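Local coordinates for protein short chain dehydrogenase (Mycobacterium smegmatis, PDB 3UCX) that is probably an oxidoreductase of the short-chain dehydrogenase family, with its substrate not established, at residues A[236-241]-A[255-260]. Residues are numbered along the deposited sequence; the frame is centred on the assembly and turned at random.
Sequences ASAILF and LDVNCG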
ATOM      1  N   ALA A 236     -13.295   2.305  19.897  1.00 13.41           N
ATOM      2  CA  ALA A 236     -12.683   2.101  21.203  1.00 13.88           C
ATOM      3  C   ALA A 236     -12.165   0.674  21.413  1.00 14.18           C
ATOM      4  O   ALA A 236     -11.061   0.465  21.973  1.00 14.19           O
ATOM      5  CB  ALA A 236     -13.666   2.483  22.317  1.00 14.24           C
ATOM      6  N   SER A 237     -12.955  -0.322  21.016  1.00 13.85           N
ATOM      7  CA  SER A 237     -12.505  -1.715  21.132  1.00 14.28           C
ATOM      8  C   SER A 237     -11.170  -1.979  20.407  1.00 13.74           C
ATOM      9  O   SER A 237     -10.309  -2.704  20.914  1.00 14.32           O
ATOM     10  CB  SER A 237     -13.557  -2.672  20.580  1.00 14.55           C
ATOM     11  OG  SER A 237     -14.721  -2.693  21.410  1.00 14.86           O
ATOM     12  N   ALA A 238     -11.035  -1.441  19.204  1.00 13.21           N
ATOM     13  CA  ALA A 238      -9.792  -1.565  18.421  1.00 12.96           C
ATOM     14  C   ALA A 238      -8.606  -0.919  19.157  1.00 13.00           C
ATOM     15  O   ALA A 238      -7.512  -1.476  19.192  1.00 12.33           O
ATOM     16  CB  ALA A 238      -9.960  -0.917  17.056  1.00 12.51           C
ATOM     17  N   ILE A 239      -8.840   0.253  19.736  1.00 13.08           N
ATOM     18  CA  ILE A 239      -7.800   0.986  20.471  1.00 13.31           C
ATOM     19  C   ILE A 239      -7.402   0.212  21.727  1.00 14.16           C
ATOM     20  O   ILE A 239      -6.219   0.051  22.031  1.00 14.05           O
ATOM     21  CB  ILE A 239      -8.272   2.406  20.834  1.00 13.20           C
ATOM     22  CG1 ILE A 239      -8.432   3.241  19.571  1.00 12.39           C
ATOM     23  CG2 ILE A 239      -7.319   3.083  21.812  1.00 13.25           C
ATOM     24  CD1 ILE A 239      -9.240   4.505  19.778  1.00 12.50           C
ATOM     25  N   LEU A 240      -8.393  -0.270  22.465  1.00 15.57           N
ATOM     26  CA  LEU A 240      -8.128  -1.115  23.642  1.00 16.54           C
ATOM     27  C   LEU A 240      -7.311  -2.356  23.304  1.00 15.48           C
ATOM     28  O   LEU A 240      -6.354  -2.685  24.030  1.00 15.45           O
ATOM     29  CB  LEU A 240      -9.425  -1.506  24.350  1.00 18.56           C
ATOM     30  CG  LEU A 240      -9.870  -0.539  25.456  1.00 21.27           C
ATOM     31  CD1 LEU A 240     -10.114   0.871  24.919  1.00 22.84           C
ATOM     32  CD2 LEU A 240     -11.133  -1.115  26.077  1.00 24.81           C
ATOM     33  N   PHE A 241      -7.650  -3.034  22.204  1.00 14.57           N
ATOM     34  CA  PHE A 241      -6.888  -4.199  21.752  1.00 14.77           C
ATOM     35  C   PHE A 241      -5.413  -3.839  21.532  1.00 14.54           C
ATOM     36  O   PHE A 241      -4.522  -4.482  22.101  1.00 14.33           O
ATOM     37  CB  PHE A 241      -7.470  -4.774  20.457  1.00 15.34           C
ATOM     38  CG  PHE A 241      -6.563  -5.732  19.754  1.00 15.21           C
ATOM     39  CD1 PHE A 241      -6.360  -6.999  20.243  1.00 16.70           C
ATOM     40  CD2 PHE A 241      -5.896  -5.352  18.622  1.00 15.90           C
ATOM     41  CE1 PHE A 241      -5.513  -7.896  19.582  1.00 16.27           C
ATOM     42  CE2 PHE A 241      -5.044  -6.220  17.961  1.00 16.15           C
ATOM     43  CZ  PHE A 241      -4.859  -7.500  18.455  1.00 16.09           C
ATOM     44  N   LEU A 255      -4.563  -0.115  12.059  1.00 12.15           N
ATOM     45  CA  LEU A 255      -5.766  -0.961  12.025  1.00 11.86           C
ATOM     46  C   LEU A 255      -6.951  -0.055  11.683  1.00 11.88           C
ATOM     47  O   LEU A 255      -7.296   0.854  12.439  1.00 11.60           O
ATOM     48  CB  LEU A 255      -5.962  -1.623  13.376  1.00 11.93           C
ATOM     49  CG  LEU A 255      -7.207  -2.501  13.609  1.00 12.35           C
ATOM     50  CD1 LEU A 255      -7.224  -3.633  12.590  1.00 12.94           C
ATOM     51  CD2 LEU A 255      -7.290  -3.042  15.037  1.00 12.92           C
ATOM     52  N   ASP A 256      -7.533  -0.279  10.520  1.00 11.87           N
ATOM     53  CA  ASP A 256      -8.616   0.559  10.017  1.00 11.78           C
ATOM     54  C   ASP A 256      -9.927   0.058  10.561  1.00 11.77           C
ATOM     55  O   ASP A 256     -10.196  -1.136  10.499  1.00 12.31           O
ATOM     56  CB  ASP A 256      -8.653   0.503   8.494  1.00 12.21           C
ATOM     57  CG  ASP A 256      -7.429   1.150   7.843  1.00 12.45           C
ATOM     58  OD1 ASP A 256      -6.313   0.616   8.003  1.00 13.92           O
ATOM     59  OD2 ASP A 256      -7.583   2.172   7.153  1.00 12.22           O
ATOM     60  N   VAL A 257     -10.728   0.965  11.109  1.00 11.63           N
ATOM     61  CA  VAL A 257     -12.029   0.614  11.676  1.00 11.78           C
ATOM     62  C   VAL A 257     -13.040   1.437  10.882  1.00 11.77           C
ATOM     63  O   VAL A 257     -13.319   2.592  11.207  1.00 12.36           O
ATOM     64  CB  VAL A 257     -12.117   0.894  13.184  1.00 12.00           C
ATOM     65  CG1 VAL A 257     -13.455   0.392  13.759  1.00 12.33           C
ATOM     66  CG2 VAL A 257     -10.955   0.262  13.956  1.00 12.05           C
ATOM     67  N   ASN A 258     -13.555   0.838   9.821  1.00 11.65           N
ATOM     68  CA  ASN A 258     -14.353   1.555   8.852  1.00 11.82           C
ATOM     69  C   ASN A 258     -15.418   0.737   8.170  1.00 12.13           C
ATOM     70  O   ASN A 258     -15.949   1.157   7.128  1.00 12.28           O
ATOM     71  CB  ASN A 258     -13.421   2.207   7.809  1.00 11.59           C
ATOM     72  CG  ASN A 258     -12.605   1.205   7.019  1.00 11.29           C
ATOM     73  OD1 ASN A 258     -12.989   0.042   6.866  1.00 11.37           O
ATOM     74  ND2 ASN A 258     -11.462   1.664   6.468  1.00 11.14           N
ATOM     75  N   CYS A 259     -15.737  -0.417   8.740  1.00 12.21           N
ATOM     76  CA  CYS A 259     -16.767  -1.304   8.213  1.00 12.73           C
ATOM     77  C   CYS A 259     -16.508  -1.709   6.769  1.00 12.61           C
ATOM     78  O   CYS A 259     -17.426  -2.105   6.051  1.00 12.38           O
ATOM     79  CB  CYS A 259     -18.168  -0.705   8.441  1.00 13.30           C
ATOM     80  SG  CYS A 259     -18.517  -0.670  10.205  1.00 14.37           S
ATOM     81  N   GLY A 260     -15.225  -1.657   6.376  1.00 11.80           N
ATOM     82  CA  GLY A 260     -14.797  -2.145   5.074  1.00 12.06           C
ATOM     83  C   GLY A 260     -14.661  -1.119   3.960  1.00 12.36           C
ATOM     84  O   GLY A 260     -14.287  -1.487   2.870  1.00 12.97           O
TER
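A238 of helix 232-243 and V257 of strand 254-257 form the closest backbone pairing of the contact, with their CA atoms 7.4 Å apart. The axes of helix segment 236-241 and strand segment 255-257 run nearly antiparallel, at 163°, and approach to 9.4 Å. The methyl group of A238 points at the strand and meets the two strand residues that face it, L255 and V257. CB of A238 lies 3.5 Å from CG2 of V257, tighter than usual for two carbons. CG2 is the V257 branch beside the backbone N; the other branch, CG1, is anti to that N (chi1 -175°). The same A238 CB is 4.0 Å from CD2 of L255. That L255 methyl also lies obliquely to the F241 ring, a looser contact of 4.5 Å from F241 CD2. D256, between L255 and V257, points away from the helix and forms a salt bridge with R151.

Strand 254-257 is the last strand of the parallel Rossmann-type sheet, in the order 3-2-1-4-5-6-7, and bonds through its backbone to strand 184-190. Helix 232-243 belongs to the beta-alpha-beta crossover that joins these two parallel strands, and it covers one face of this end of the sheet. V188 extends the same apolar layer, touching A238, I239 and V257. At F241 a second subunit adjoins: the ring stacks on F241 of that subunit and packs on its L255.

Past the strand the chain turns at N258. OD1 of N258 accepts from N of G260 at 2.9 Å, forming an Asx turn. The bond is bent, with an N-H...O angle of 137°. ND2 of N258 donates to the backbone O of Y262, which helps fix the amide's rotation.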